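Local coordinates for Tol-Pal system protein TolB (Acinetobacter baumannii, PDB 7MX5), which probably works in the periplasm as part of the Tol-Pal system, which supports outer membrane invagination during cell division and helps keep that membrane intact, at residues L89-L99 against D119-G127; L347-P355 against V392-K400. One frame throughout, in Å; residues are numbered along the deposited sequence.

Contact 1 belongs to the amino-terminal domain and contact 2 to the beta-propeller; no helix or strand is shared, and their centres lie about 30 Å apart. In contact 1, 25 Å from the centre of the chain, a helix packs on a strand pair through leucine, isoleucine and alanine side chains, with no hydrogen bond between its segments. Contact 2 sits only 5 Å from that centre, buries more than twice the surface and mixes a salt bridge, hydrogen bonds and CH-pi packing. Both are partly buried. The helix-on-sheet contact is apolar between its side chains; in the other, the inner edges of neighbouring blades, strand and loop, have no backbone-to-backbone bonds between them, and side chains bridge them.

Contact 1. Residues L89-L99 against D119-G127; sequences LYDVQKQQYLL and DAIYQALTG
Leu89 turns CG away from its own backbone N (chi1 176°) and reaches the helix with CD2, while Leu99 takes the other course, CG beside the backbone N (chi1 -61°), and lays CG and both methyls against Ala120 and Ala124. The methyl of Ala124 is the meeting point: CB lies 3.7 Å from Leu99 CG and 3.8 Å from Leu89 CD2, with Leu98 CB a little farther off. Leu89 CD2 also touches Ile121 CG2 at 3.9 Å and Leu125 CG. Leu98 and Leu125 cross at about a right angle, CD1 to CD2 3.7 Å. Leu99 CD1 presses close to the helix backbone, 3.3 Å from Ala120 O. Three leucines can share one helix face because Leu98 and Leu99 both face Leu89 in a classic beta bulge, which sends two successive side chains toward the helix. Strand 89-91 and helix 119-126 run 22° apart with axes 10.2 Å from each other. Helix 110-126 thus packs on the mixed sheet of the amino-terminal domain: beyond strands 83-91 and 96-105, Ile121 reaches Val72 and Leu125 reaches Tyr70 on strand 70-78.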
ATOM      1  N   LEU A  89      21.785   3.124 -15.445  1.00 41.62           N
ATOM      2  CA  LEU A  89      20.870   4.237 -15.670  1.00 31.59           C
ATOM      3  C   LEU A  89      21.699   5.439 -16.090  1.00 45.52           C
ATOM      4  O   LEU A  89      22.551   5.903 -15.326  1.00 43.06           O
ATOM      5  CB  LEU A  89      20.053   4.551 -14.414  1.00 30.00           C
ATOM      6  CG  LEU A  89      19.128   5.769 -14.488  1.00 38.24           C
ATOM      7  CD1 LEU A  89      18.220   5.690 -15.706  1.00 36.71           C
ATOM      8  CD2 LEU A  89      18.310   5.904 -13.213  1.00 28.58           C
ATOM      9  N   TYR A  90      21.457   5.938 -17.299  1.00 35.97           N
ATOM     10  CA  TYR A  90      22.279   6.982 -17.897  1.00 44.55           C
ATOM     11  C   TYR A  90      21.502   8.289 -17.956  1.00 43.64           C
ATOM     12  O   TYR A  90      20.424   8.350 -18.557  1.00 40.75           O
ATOM     13  CB  TYR A  90      22.744   6.576 -19.294  1.00 45.98           C
ATOM     14  CG  TYR A  90      23.832   7.465 -19.849  1.00 47.21           C
ATOM     15  CD1 TYR A  90      25.151   7.318 -19.439  1.00 50.50           C
ATOM     16  CD2 TYR A  90      23.543   8.456 -20.778  1.00 43.83           C
ATOM     17  CE1 TYR A  90      26.150   8.127 -19.940  1.00 49.28           C
ATOM     18  CE2 TYR A  90      24.536   9.271 -21.286  1.00 51.25           C
ATOM     19  CZ  TYR A  90      25.838   9.103 -20.863  1.00 52.08           C
ATOM     20  OH  TYR A  90      26.834   9.911 -21.363  1.00 57.48           O
ATOM     21  N   ASP A  91      22.057   9.330 -17.337  1.00 42.74           N
ATOM     22  CA  ASP A  91      21.542  10.686 -17.483  1.00 41.76           C
ATOM     23  C   ASP A  91      22.120  11.287 -18.759  1.00 44.01           C
ATOM     24  O   ASP A  91      23.342  11.418 -18.889  1.00 50.21           O
ATOM     25  CB  ASP A  91      21.912  11.526 -16.260  1.00 49.98           C
ATOM     26  CG  ASP A  91      21.215  12.878 -16.236  1.00 41.69           C
ATOM     27  OD1 ASP A  91      21.291  13.622 -17.236  1.00 41.81           O
ATOM     28  OD2 ASP A  91      20.592  13.201 -15.203  1.00 43.31           O
ATOM     29  N   VAL A  92      21.247  11.650 -19.698  1.00 40.24           N
ATOM     30  CA  VAL A  92      21.715  12.098 -21.006  1.00 52.48           C
ATOM     31  C   VAL A  92      22.196  13.544 -20.951  1.00 45.86           C
ATOM     32  O   VAL A  92      23.249  13.878 -21.508  1.00 48.36           O
ATOM     33  CB  VAL A  92      20.607  11.902 -22.058  1.00 59.89           C
ATOM     34  CG1 VAL A  92      20.784  12.871 -23.219  1.00 48.69           C
ATOM     35  CG2 VAL A  92      20.602  10.464 -22.552  1.00 59.41           C
ATOM     36  N   GLN A  93      21.442  14.422 -20.286  1.00 50.48           N
ATOM     37  CA  GLN A  93      21.834  15.827 -20.211  1.00 50.59           C
ATOM     38  C   GLN A  93      23.153  15.988 -19.465  1.00 49.32           C
ATOM     39  O   GLN A  93      24.067  16.675 -19.935  1.00 59.86           O
ATOM     40  CB  GLN A  93      20.730  16.646 -19.543  1.00 58.43           C
ATOM     41  CG  GLN A  93      19.398  16.601 -20.275  1.00 74.44           C
ATOM     42  CD  GLN A  93      19.416  17.394 -21.569  1.00 81.02           C
ATOM     43  OE1 GLN A  93      20.249  18.282 -21.755  1.00 82.26           O
ATOM     44  NE2 GLN A  93      18.499  17.071 -22.472  1.00 68.25           N
ATOM     45  N   LYS A  94      23.271  15.355 -18.299  1.00 46.80           N
ATOM     46  CA  LYS A  94      24.513  15.391 -17.538  1.00 56.49           C
ATOM     47  C   LYS A  94      25.593  14.495 -18.129  1.00 55.06           C
ATOM     48  O   LYS A  94      26.760  14.631 -17.747  1.00 53.63           O
ATOM     49  CB  LYS A  94      24.246  14.993 -16.085  1.00 47.75           C
ATOM     50  CG  LYS A  94      23.112  15.771 -15.434  1.00 48.86           C
ATOM     51  CD  LYS A  94      23.252  15.802 -13.922  1.00 62.54           C
ATOM     52  CE  LYS A  94      22.395  16.900 -13.310  1.00 63.00           C
ATOM     53  NZ  LYS A  94      22.371  16.825 -11.822  1.00 64.00           N
ATOM     54  N   GLN A  95      25.231  13.595 -19.046  1.00 53.61           N
ATOM     55  CA  GLN A  95      26.178  12.702 -19.717  1.00 48.19           C
ATOM     56  C   GLN A  95      26.968  11.872 -18.705  1.00 48.37           C
ATOM     57  O   GLN A  95      28.196  11.778 -18.763  1.00 54.62           O
ATOM     58  CB  GLN A  95      27.114  13.486 -20.640  1.00 52.54           C
ATOM     59  CG  GLN A  95      26.527  13.770 -22.014  1.00 60.45           C
ATOM     60  CD  GLN A  95      27.585  14.126 -23.041  1.00 66.14           C
ATOM     61  OE1 GLN A  95      27.958  13.303 -23.878  1.00 67.83           O
ATOM     62  NE2 GLN A  95      28.073  15.360 -22.984  1.00 64.08           N
ATOM     63  N   GLN A  96      26.245  11.260 -17.770  1.00 48.76           N
ATOM     64  CA  GLN A  96      26.863  10.433 -16.746  1.00 57.97           C
ATOM     65  C   GLN A  96      25.885   9.345 -16.330  1.00 51.52           C
ATOM     66  O   GLN A  96      24.680   9.437 -16.577  1.00 42.04           O
ATOM     67  CB  GLN A  96      27.287  11.263 -15.529  1.00 50.08           C
ATOM     68  CG  GLN A  96      26.123  11.833 -14.737  1.00 47.89           C
ATOM     69  CD  GLN A  96      26.564  12.854 -13.709  1.00 43.54           C
ATOM     70  OE1 GLN A  96      27.037  13.936 -14.055  1.00 63.74           O
ATOM     71  NE2 GLN A  96      26.411  12.515 -12.434  1.00 54.86           N
ATOM     72  N   TYR A  97      26.422   8.309 -15.690  1.00 55.49           N
ATOM     73  CA  TYR A  97      25.616   7.201 -15.201  1.00 47.91           C
ATOM     74  C   TYR A  97      25.056   7.535 -13.826  1.00 50.38           C
ATOM     75  O   TYR A  97      25.802   7.921 -12.920  1.00 42.59           O
ATOM     76  CB  TYR A  97      26.442   5.916 -15.130  1.00 38.74           C
ATOM     77  CG  TYR A  97      26.694   5.273 -16.473  1.00 48.62           C
ATOM     78  CD1 TYR A  97      25.666   4.657 -17.173  1.00 47.64           C
ATOM     79  CD2 TYR A  97      27.962   5.278 -17.039  1.00 52.43           C
ATOM     80  CE1 TYR A  97      25.891   4.067 -18.402  1.00 41.97           C
ATOM     81  CE2 TYR A  97      28.197   4.690 -18.266  1.00 55.36           C
ATOM     82  CZ  TYR A  97      27.158   4.087 -18.943  1.00 48.02           C
ATOM     83  OH  TYR A  97      27.385   3.500 -20.165  1.00 54.49           O
ATOM     84  N   LEU A  98      23.741   7.391 -13.677  1.00 47.62           N
ATOM     85  CA  LEU A  98      23.113   7.508 -12.369  1.00 41.97           C
ATOM     86  C   LEU A  98      23.144   6.197 -11.601  1.00 40.49           C
ATOM     87  O   LEU A  98      23.130   6.209 -10.365  1.00 33.14           O
ATOM     88  CB  LEU A  98      21.667   7.990 -12.516  1.00 38.02           C
ATOM     89  CG  LEU A  98      21.494   9.403 -13.076  1.00 43.66           C
ATOM     90  CD1 LEU A  98      20.050   9.858 -12.953  1.00 39.09           C
ATOM     91  CD2 LEU A  98      22.428  10.377 -12.374  1.00 33.75           C
ATOM     92  N   LEU A  99      23.191   5.069 -12.308  1.00 47.22           N
ATOM     93  CA  LEU A  99      23.300   3.755 -11.693  1.00 39.23           C
ATOM     94  C   LEU A  99      24.211   2.877 -12.535  1.00 42.10           C
ATOM     95  O   LEU A  99      24.210   2.964 -13.765  1.00 39.72           O
ATOM     96  CB  LEU A  99      21.931   3.076 -11.547  1.00 42.45           C
ATOM     97  CG  LEU A  99      20.871   3.756 -10.681  1.00 49.92           C
ATOM     98  CD1 LEU A  99      19.511   3.122 -10.924  1.00 38.79           C
ATOM     99  CD2 LEU A  99      21.248   3.680  -9.209  1.00 40.32           C
ATOM    100  N   ASP A 119      12.997  -0.150  -8.553  1.00 28.88           N
ATOM    101  CA  ASP A 119      13.099   0.619  -7.317  1.00 31.36           C
ATOM    102  C   ASP A 119      14.367   1.463  -7.302  1.00 36.74           C
ATOM    103  O   ASP A 119      14.360   2.602  -6.818  1.00 28.94           O
ATOM    104  CB  ASP A 119      13.066  -0.316  -6.109  1.00 40.62           C
ATOM    105  CG  ASP A 119      11.655  -0.620  -5.643  1.00 42.51           C
ATOM    106  OD1 ASP A 119      10.697  -0.222  -6.337  1.00 39.65           O
ATOM    107  OD2 ASP A 119      11.504  -1.256  -4.578  1.00 45.53           O
ATOM    108  N   ALA A 120      15.467   0.922  -7.831  1.00 31.33           N
ATOM    109  CA  ALA A 120      16.717   1.672  -7.867  1.00 36.19           C
ATOM    110  C   ALA A 120      16.657   2.797  -8.892  1.00 38.05           C
ATOM    111  O   ALA A 120      17.206   3.883  -8.663  1.00 37.53           O
ATOM    112  CB  ALA A 120      17.885   0.733  -8.165  1.00 32.59           C
ATOM    113  N   ILE A 121      16.001   2.558 -10.030  1.00 30.80           N
ATOM    114  CA  ILE A 121      15.846   3.605 -11.037  1.00 30.44           C
ATOM    115  C   ILE A 121      15.007   4.749 -10.484  1.00 31.86           C
ATOM    116  O   ILE A 121      15.340   5.927 -10.662  1.00 33.63           O
ATOM    117  CB  ILE A 121      15.230   3.023 -12.324  1.00 32.35           C
ATOM    118  CG1 ILE A 121      16.182   2.012 -12.965  1.00 33.04           C
ATOM    119  CG2 ILE A 121      14.889   4.135 -13.305  1.00 27.89           C
ATOM    120  CD1 ILE A 121      15.608   1.327 -14.188  1.00 28.18           C
ATOM    121  N   TYR A 122      13.908   4.417  -9.802  1.00 32.14           N
ATOM    122  CA  TYR A 122      13.041   5.441  -9.227  1.00 33.88           C
ATOM    123  C   TYR A 122      13.786   6.284  -8.199  1.00 35.79           C
ATOM    124  O   TYR A 122      13.674   7.514  -8.194  1.00 36.16           O
ATOM    125  CB  TYR A 122      11.816   4.776  -8.599  1.00 36.10           C
ATOM    126  CG  TYR A 122      10.774   5.730  -8.059  1.00 33.92           C
ATOM    127  CD1 TYR A 122       9.742   6.189  -8.865  1.00 40.70           C
ATOM    128  CD2 TYR A 122      10.810   6.153  -6.737  1.00 28.46           C
ATOM    129  CE1 TYR A 122       8.782   7.053  -8.374  1.00 42.29           C
ATOM    130  CE2 TYR A 122       9.855   7.017  -6.236  1.00 35.44           C
ATOM    131  CZ  TYR A 122       8.843   7.465  -7.060  1.00 37.66           C
ATOM    132  OH  TYR A 122       7.889   8.325  -6.566  1.00 39.33           O
ATOM    133  N   GLN A 123      14.557   5.635  -7.323  1.00 36.21           N
ATOM    134  CA  GLN A 123      15.286   6.368  -6.294  1.00 41.99           C
ATOM    135  C   GLN A 123      16.381   7.239  -6.900  1.00 41.62           C
ATOM    136  O   GLN A 123      16.655   8.337  -6.403  1.00 38.11           O
ATOM    137  CB  GLN A 123      15.877   5.391  -5.279  1.00 34.98           C
ATOM    138  CG  GLN A 123      16.463   6.049  -4.043  1.00 35.39           C
ATOM    139  CD  GLN A 123      16.816   5.043  -2.969  1.00 45.27           C
ATOM    140  OE1 GLN A 123      17.771   4.280  -3.108  1.00 57.11           O
ATOM    141  NE2 GLN A 123      16.045   5.036  -1.887  1.00 55.32           N
ATOM    142  N   ALA A 124      17.015   6.768  -7.975  1.00 27.53           N
ATOM    143  CA  ALA A 124      18.079   7.539  -8.606  1.00 39.04           C
ATOM    144  C   ALA A 124      17.553   8.770  -9.332  1.00 42.35           C
ATOM    145  O   ALA A 124      18.320   9.709  -9.566  1.00 38.49           O
ATOM    146  CB  ALA A 124      18.863   6.657  -9.577  1.00 28.39           C
ATOM    147  N   LEU A 125      16.269   8.791  -9.687  1.00 31.05           N
ATOM    148  CA  LEU A 125      15.692   9.904 -10.431  1.00 38.20           C
ATOM    149  C   LEU A 125      14.915  10.876  -9.559  1.00 39.02           C
ATOM    150  O   LEU A 125      14.811  12.056  -9.910  1.00 28.02           O
ATOM    151  CB  LEU A 125      14.769   9.377 -11.535  1.00 28.47           C
ATOM    152  CG  LEU A 125      15.446   8.575 -12.645  1.00 35.05           C
ATOM    153  CD1 LEU A 125      14.413   8.005 -13.596  1.00 41.23           C
ATOM    154  CD2 LEU A 125      16.444   9.439 -13.393  1.00 32.65           C
ATOM    155  N   THR A 126      14.361  10.414  -8.437  1.00 43.64           N
ATOM    156  CA  THR A 126      13.566  11.260  -7.560  1.00 34.14           C
ATOM    157  C   THR A 126      14.142  11.424  -6.163  1.00 38.91           C
ATOM    158  O   THR A 126      13.727  12.348  -5.453  1.00 43.46           O
ATOM    159  CB  THR A 126      12.137  10.708  -7.426  1.00 37.18           C
ATOM    160  OG1 THR A 126      12.116   9.668  -6.440  1.00 41.95           O
ATOM    161  CG2 THR A 126      11.651  10.149  -8.753  1.00 35.84           C
ATOM    162  N   GLY A 127      15.076  10.573  -5.748  1.00 32.84           N
ATOM    163  CA  GLY A 127      15.553  10.596  -4.382  1.00 34.89           C
ATOM    164  C   GLY A 127      14.604   9.991  -3.374  1.00 45.23           C
ATOM    165  O   GLY A 127      14.812  10.164  -2.168  1.00 43.70           O
TER

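Contact 2. Residues L347-P355 against V392-K400; sequences LDESPSFSP and VREPAWAPK
Glu349 reaches across to Arg393 and the backbone of Glu394. OE1 takes the main bond of the salt bridge, from Arg393 NH2 at 2.6 Å; the oxygen lies near the guanidinium plane, but the donor stands above the carboxylate plane. Arg393 NE adds weak bonds to OE1 and OE2, and the two flat groups are tilted by 24°. OE2 also faces the backbone N of Glu394 at 2.4 Å, too short for the length to be trusted, though the direction suits an N-H donor. The arginine is bent at chi2 and chi3, which folds its guanidinium back to the carboxylate, and Leu347 covers one guanidinium face, CD1 lying 3.4 Å from Arg393 NE. Glu394 turns its own acid elsewhere: OE2 bonds Ser174 OG, and OE1 has a long, weak ion pair with Arg141.

Farther along, Ser352 OG accepts from Trp397 N at 3.0 Å with an N-H...O angle of 158°, supplying the backbone amide with a side-chain acceptor. One face of the Trp397 indole carries two CH-pi contacts: Ser354 CB sits 3.4 Å from the centroid of the six-membered ring, and Pro355 CD 3.7 Å from that of the five-membered ring. Ser354 OG meanwhile is bonded to Asn356 OD1 and Met359 N.

End to end the two segments point 11° apart; strands 352-353 and 391-397 are the inner strands of adjacent blades in a six-bladed propeller. Ser352 pairs with Val361 in one blade; in the other, Arg393 and Ala396 pair with Val139 and Ala137 of strand 135-141, so the carboxy-terminal strand completes a blade begun much earlier in the chain, a Velcro-type ring closure.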
ATOM      1  N   LEU A 347     -16.707   3.316  -1.102  1.00 37.82           N
ATOM      2  CA  LEU A 347     -16.704   2.571   0.149  1.00 43.91           C
ATOM      3  C   LEU A 347     -16.162   3.439   1.272  1.00 46.49           C
ATOM      4  O   LEU A 347     -15.106   4.064   1.127  1.00 50.20           O
ATOM      5  CB  LEU A 347     -15.868   1.294   0.021  1.00 42.58           C
ATOM      6  CG  LEU A 347     -16.349   0.296  -1.033  1.00 32.17           C
ATOM      7  CD1 LEU A 347     -15.354  -0.839  -1.192  1.00 27.67           C
ATOM      8  CD2 LEU A 347     -17.726  -0.235  -0.671  1.00 31.82           C
ATOM      9  N   ASP A 348     -16.889   3.475   2.389  1.00 42.97           N
ATOM     10  CA  ASP A 348     -16.423   4.130   3.610  1.00 39.31           C
ATOM     11  C   ASP A 348     -15.446   3.175   4.293  1.00 37.09           C
ATOM     12  O   ASP A 348     -15.772   2.463   5.245  1.00 44.68           O
ATOM     13  CB  ASP A 348     -17.599   4.493   4.508  1.00 36.46           C
ATOM     14  CG  ASP A 348     -17.166   5.098   5.827  1.00 41.80           C
ATOM     15  OD1 ASP A 348     -16.177   5.860   5.838  1.00 39.58           O
ATOM     16  OD2 ASP A 348     -17.818   4.815   6.855  1.00 46.73           O
ATOM     17  N   GLU A 349     -14.218   3.160   3.776  1.00 34.66           N
ATOM     18  CA  GLU A 349     -13.217   2.185   4.176  1.00 37.50           C
ATOM     19  C   GLU A 349     -11.849   2.852   4.212  1.00 39.64           C
ATOM     20  O   GLU A 349     -11.574   3.784   3.453  1.00 36.62           O
ATOM     21  CB  GLU A 349     -13.210   0.986   3.218  1.00 36.53           C
ATOM     22  CG  GLU A 349     -12.433  -0.223   3.701  1.00 33.18           C
ATOM     23  CD  GLU A 349     -13.000  -1.521   3.158  1.00 39.39           C
ATOM     24  OE1 GLU A 349     -14.068  -1.954   3.643  1.00 33.98           O
ATOM     25  OE2 GLU A 349     -12.389  -2.101   2.239  1.00 41.84           O
ATOM     26  N   SER A 350     -10.991   2.355   5.095  1.00 40.25           N
ATOM     27  CA  SER A 350      -9.703   2.996   5.330  1.00 37.79           C
ATOM     28  C   SER A 350      -8.791   2.848   4.116  1.00 39.30           C
ATOM     29  O   SER A 350      -8.691   1.752   3.550  1.00 34.02           O
ATOM     30  CB  SER A 350      -9.032   2.391   6.561  1.00 33.87           C
ATOM     31  OG  SER A 350      -8.186   3.335   7.195  1.00 44.09           O
ATOM     32  N   PRO A 351      -8.123   3.909   3.686  1.00 34.58           N
ATOM     33  CA  PRO A 351      -7.064   3.782   2.683  1.00 33.33           C
ATOM     34  C   PRO A 351      -5.774   3.319   3.354  1.00 35.70           C
ATOM     35  O   PRO A 351      -5.724   3.074   4.559  1.00 34.63           O
ATOM     36  CB  PRO A 351      -6.929   5.200   2.112  1.00 38.27           C
ATOM     37  CG  PRO A 351      -7.867   6.080   2.917  1.00 28.13           C
ATOM     38  CD  PRO A 351      -8.318   5.303   4.110  1.00 37.13           C
ATOM     39  N   SER A 352      -4.718   3.201   2.552  1.00 34.80           N
ATOM     40  CA  SER A 352      -3.434   2.744   3.066  1.00 29.78           C
ATOM     41  C   SER A 352      -2.310   3.401   2.281  1.00 33.58           C
ATOM     42  O   SER A 352      -2.281   3.322   1.049  1.00 32.67           O
ATOM     43  CB  SER A 352      -3.320   1.217   2.988  1.00 37.17           C
ATOM     44  OG  SER A 352      -2.356   0.729   3.905  1.00 35.69           O
ATOM     45  N   PHE A 353      -1.392   4.039   3.000  1.00 26.81           N
ATOM     46  CA  PHE A 353      -0.257   4.708   2.385  1.00 28.02           C
ATOM     47  C   PHE A 353       0.804   3.699   1.958  1.00 30.42           C
ATOM     48  O   PHE A 353       1.023   2.678   2.615  1.00 32.64           O
ATOM     49  CB  PHE A 353       0.364   5.711   3.357  1.00 28.86           C
ATOM     50  CG  PHE A 353      -0.109   7.123   3.163  1.00 36.16           C
ATOM     51  CD1 PHE A 353       0.151   7.802   1.985  1.00 39.58           C
ATOM     52  CD2 PHE A 353      -0.802   7.777   4.169  1.00 28.33           C
ATOM     53  CE1 PHE A 353      -0.279   9.106   1.810  1.00 47.31           C
ATOM     54  CE2 PHE A 353      -1.232   9.079   4.002  1.00 38.83           C
ATOM     55  CZ  PHE A 353      -0.971   9.745   2.820  1.00 35.01           C
ATOM     56  N   SER A 354       1.464   3.999   0.845  1.00 27.98           N
ATOM     57  CA  SER A 354       2.640   3.234   0.470  1.00 36.59           C
ATOM     58  C   SER A 354       3.830   3.668   1.325  1.00 27.97           C
ATOM     59  O   SER A 354       3.855   4.792   1.834  1.00 35.31           O
ATOM     60  CB  SER A 354       2.957   3.430  -1.010  1.00 33.40           C
ATOM     61  OG  SER A 354       3.379   4.757  -1.273  1.00 32.46           O
ATOM     62  N   PRO A 355       4.818   2.789   1.514  1.00 37.90           N
ATOM     63  CA  PRO A 355       5.962   3.139   2.376  1.00 34.89           C
ATOM     64  C   PRO A 355       6.641   4.455   2.026  1.00 38.68           C
ATOM     65  O   PRO A 355       7.126   5.142   2.934  1.00 36.32           O
ATOM     66  CB  PRO A 355       6.913   1.951   2.190  1.00 41.61           C
ATOM     67  CG  PRO A 355       6.035   0.809   1.824  1.00 42.05           C
ATOM     68  CD  PRO A 355       4.816   1.363   1.138  1.00 40.37           C
ATOM     69  N   VAL A 392     -12.917  -6.599  -3.797  1.00 34.66           N
ATOM     70  CA  VAL A 392     -11.692  -6.521  -3.011  1.00 38.37           C
ATOM     71  C   VAL A 392     -11.872  -5.427  -1.969  1.00 33.80           C
ATOM     72  O   VAL A 392     -12.284  -4.309  -2.303  1.00 42.51           O
ATOM     73  CB  VAL A 392     -10.467  -6.239  -3.898  1.00 42.86           C
ATOM     74  CG1 VAL A 392      -9.228  -6.889  -3.308  1.00 33.72           C
ATOM     75  CG2 VAL A 392     -10.717  -6.729  -5.315  1.00 44.08           C
ATOM     76  N   ARG A 393     -11.567  -5.745  -0.713  1.00 34.21           N
ATOM     77  CA  ARG A 393     -11.833  -4.832   0.389  1.00 39.75           C
ATOM     78  C   ARG A 393     -10.648  -4.787   1.343  1.00 30.07           C
ATOM     79  O   ARG A 393      -9.849  -5.724   1.427  1.00 33.05           O
ATOM     80  CB  ARG A 393     -13.098  -5.233   1.164  1.00 36.96           C
ATOM     81  CG  ARG A 393     -14.298  -5.547   0.287  1.00 46.96           C
ATOM     82  CD  ARG A 393     -15.053  -4.281  -0.066  1.00 33.85           C
ATOM     83  NE  ARG A 393     -15.227  -3.418   1.095  1.00 36.86           N
ATOM     84  CZ  ARG A 393     -16.379  -3.241   1.727  1.00 49.42           C
ATOM     85  NH1 ARG A 393     -17.485  -3.849   1.330  1.00 48.53           N
ATOM     86  NH2 ARG A 393     -16.422  -2.434   2.783  1.00 48.16           N
ATOM     87  N   GLU A 394     -10.554  -3.668   2.063  1.00 33.62           N
ATOM     88  CA  GLU A 394      -9.642  -3.452   3.183  1.00 28.37           C
ATOM     89  C   GLU A 394      -8.190  -3.740   2.820  1.00 31.33           C
ATOM     90  O   GLU A 394      -7.596  -4.686   3.357  1.00 32.59           O
ATOM     91  CB  GLU A 394     -10.071  -4.314   4.371  1.00 35.50           C
ATOM     92  CG  GLU A 394     -11.058  -3.627   5.303  1.00 37.67           C
ATOM     93  CD  GLU A 394     -11.794  -4.602   6.202  1.00 43.67           C
ATOM     94  OE1 GLU A 394     -11.956  -5.776   5.806  1.00 33.06           O
ATOM     95  OE2 GLU A 394     -12.210  -4.194   7.307  1.00 39.78           O
ATOM     96  N   PRO A 395      -7.579  -2.956   1.937  1.00 27.99           N
ATOM     97  CA  PRO A 395      -6.163  -3.162   1.625  1.00 31.55           C
ATOM     98  C   PRO A 395      -5.263  -2.613   2.721  1.00 26.80           C
ATOM     99  O   PRO A 395      -5.635  -1.726   3.492  1.00 35.96           O
ATOM    100  CB  PRO A 395      -5.976  -2.386   0.318  1.00 41.19           C
ATOM    101  CG  PRO A 395      -6.969  -1.283   0.413  1.00 33.97           C
ATOM    102  CD  PRO A 395      -8.157  -1.846   1.158  1.00 32.88           C
ATOM    103  N   ALA A 396      -4.052  -3.165   2.778  1.00 31.16           N
ATOM    104  CA  ALA A 396      -3.056  -2.728   3.755  1.00 32.81           C
ATOM    105  C   ALA A 396      -1.677  -2.889   3.131  1.00 37.53           C
ATOM    106  O   ALA A 396      -1.189  -4.014   2.984  1.00 31.38           O
ATOM    107  CB  ALA A 396      -3.169  -3.523   5.053  1.00 27.82           C
ATOM    108  N   TRP A 397      -1.059  -1.769   2.766  1.00 34.44           N
ATOM    109  CA  TRP A 397       0.275  -1.796   2.181  1.00 30.24           C
ATOM    110  C   TRP A 397       1.305  -2.154   3.244  1.00 34.51           C
ATOM    111  O   TRP A 397       1.355  -1.532   4.309  1.00 32.05           O
ATOM    112  CB  TRP A 397       0.604  -0.440   1.559  1.00 36.25           C
ATOM    113  CG  TRP A 397       1.497  -0.510   0.355  1.00 42.53           C
ATOM    114  CD1 TRP A 397       2.670  -1.199   0.242  1.00 33.78           C
ATOM    115  CD2 TRP A 397       1.292   0.144  -0.903  1.00 33.04           C
ATOM    116  NE1 TRP A 397       3.206  -1.016  -1.011  1.00 39.40           N
ATOM    117  CE2 TRP A 397       2.379  -0.196  -1.733  1.00 36.20           C
ATOM    118  CE3 TRP A 397       0.294   0.982  -1.410  1.00 32.94           C
ATOM    119  CZ2 TRP A 397       2.496   0.271  -3.041  1.00 43.39           C
ATOM    120  CZ3 TRP A 397       0.411   1.446  -2.709  1.00 33.36           C
ATOM    121  CH2 TRP A 397       1.504   1.089  -3.508  1.00 39.76           C
ATOM    122  N   ALA A 398       2.128  -3.160   2.956  1.00 29.60           N
ATOM    123  CA  ALA A 398       3.145  -3.581   3.908  1.00 40.29           C
ATOM    124  C   ALA A 398       4.183  -2.476   4.092  1.00 39.55           C
ATOM    125  O   ALA A 398       4.628  -1.871   3.113  1.00 35.15           O
ATOM    126  CB  ALA A 398       3.825  -4.866   3.441  1.00 31.73           C
ATOM    127  N   PRO A 399       4.587  -2.193   5.323  1.00 38.31           N
ATOM    128  CA  PRO A 399       5.538  -1.108   5.580  1.00 45.02           C
ATOM    129  C   PRO A 399       6.959  -1.522   5.214  1.00 46.44           C
ATOM    130  O   PRO A 399       7.225  -2.649   4.797  1.00 47.72           O
ATOM    131  CB  PRO A 399       5.392  -0.878   7.086  1.00 52.50           C
ATOM    132  CG  PRO A 399       5.038  -2.225   7.615  1.00 44.31           C
ATOM    133  CD  PRO A 399       4.144  -2.842   6.570  1.00 42.37           C
ATOM    134  N   LYS A 400       7.879  -0.578   5.381  1.00 68.71           N
ATOM    135  CA  LYS A 400       9.292  -0.816   5.110  1.00 74.72           C
ATOM    136  C   LYS A 400      10.122  -0.604   6.371  1.00 82.99           C
ATOM    137  O   LYS A 400       9.615  -0.137   7.391  1.00 83.47           O
ATOM    138  CB  LYS A 400       9.787   0.100   3.990  1.00 78.32           C
ATOM    139  CG  LYS A 400      10.181  -0.630   2.715  1.00 77.48           C
ATOM    140  CD  LYS A 400       8.980  -1.303   2.070  1.00 69.49           C
ATOM    141  CE  LYS A 400       9.339  -1.898   0.718  1.00 64.22           C
ATOM    142  NZ  LYS A 400      10.238  -1.002  -0.060  1.00 67.96           N
ATOM    143  OXT LYS A 400      11.318  -0.894   6.400  1.00 88.92           O
TER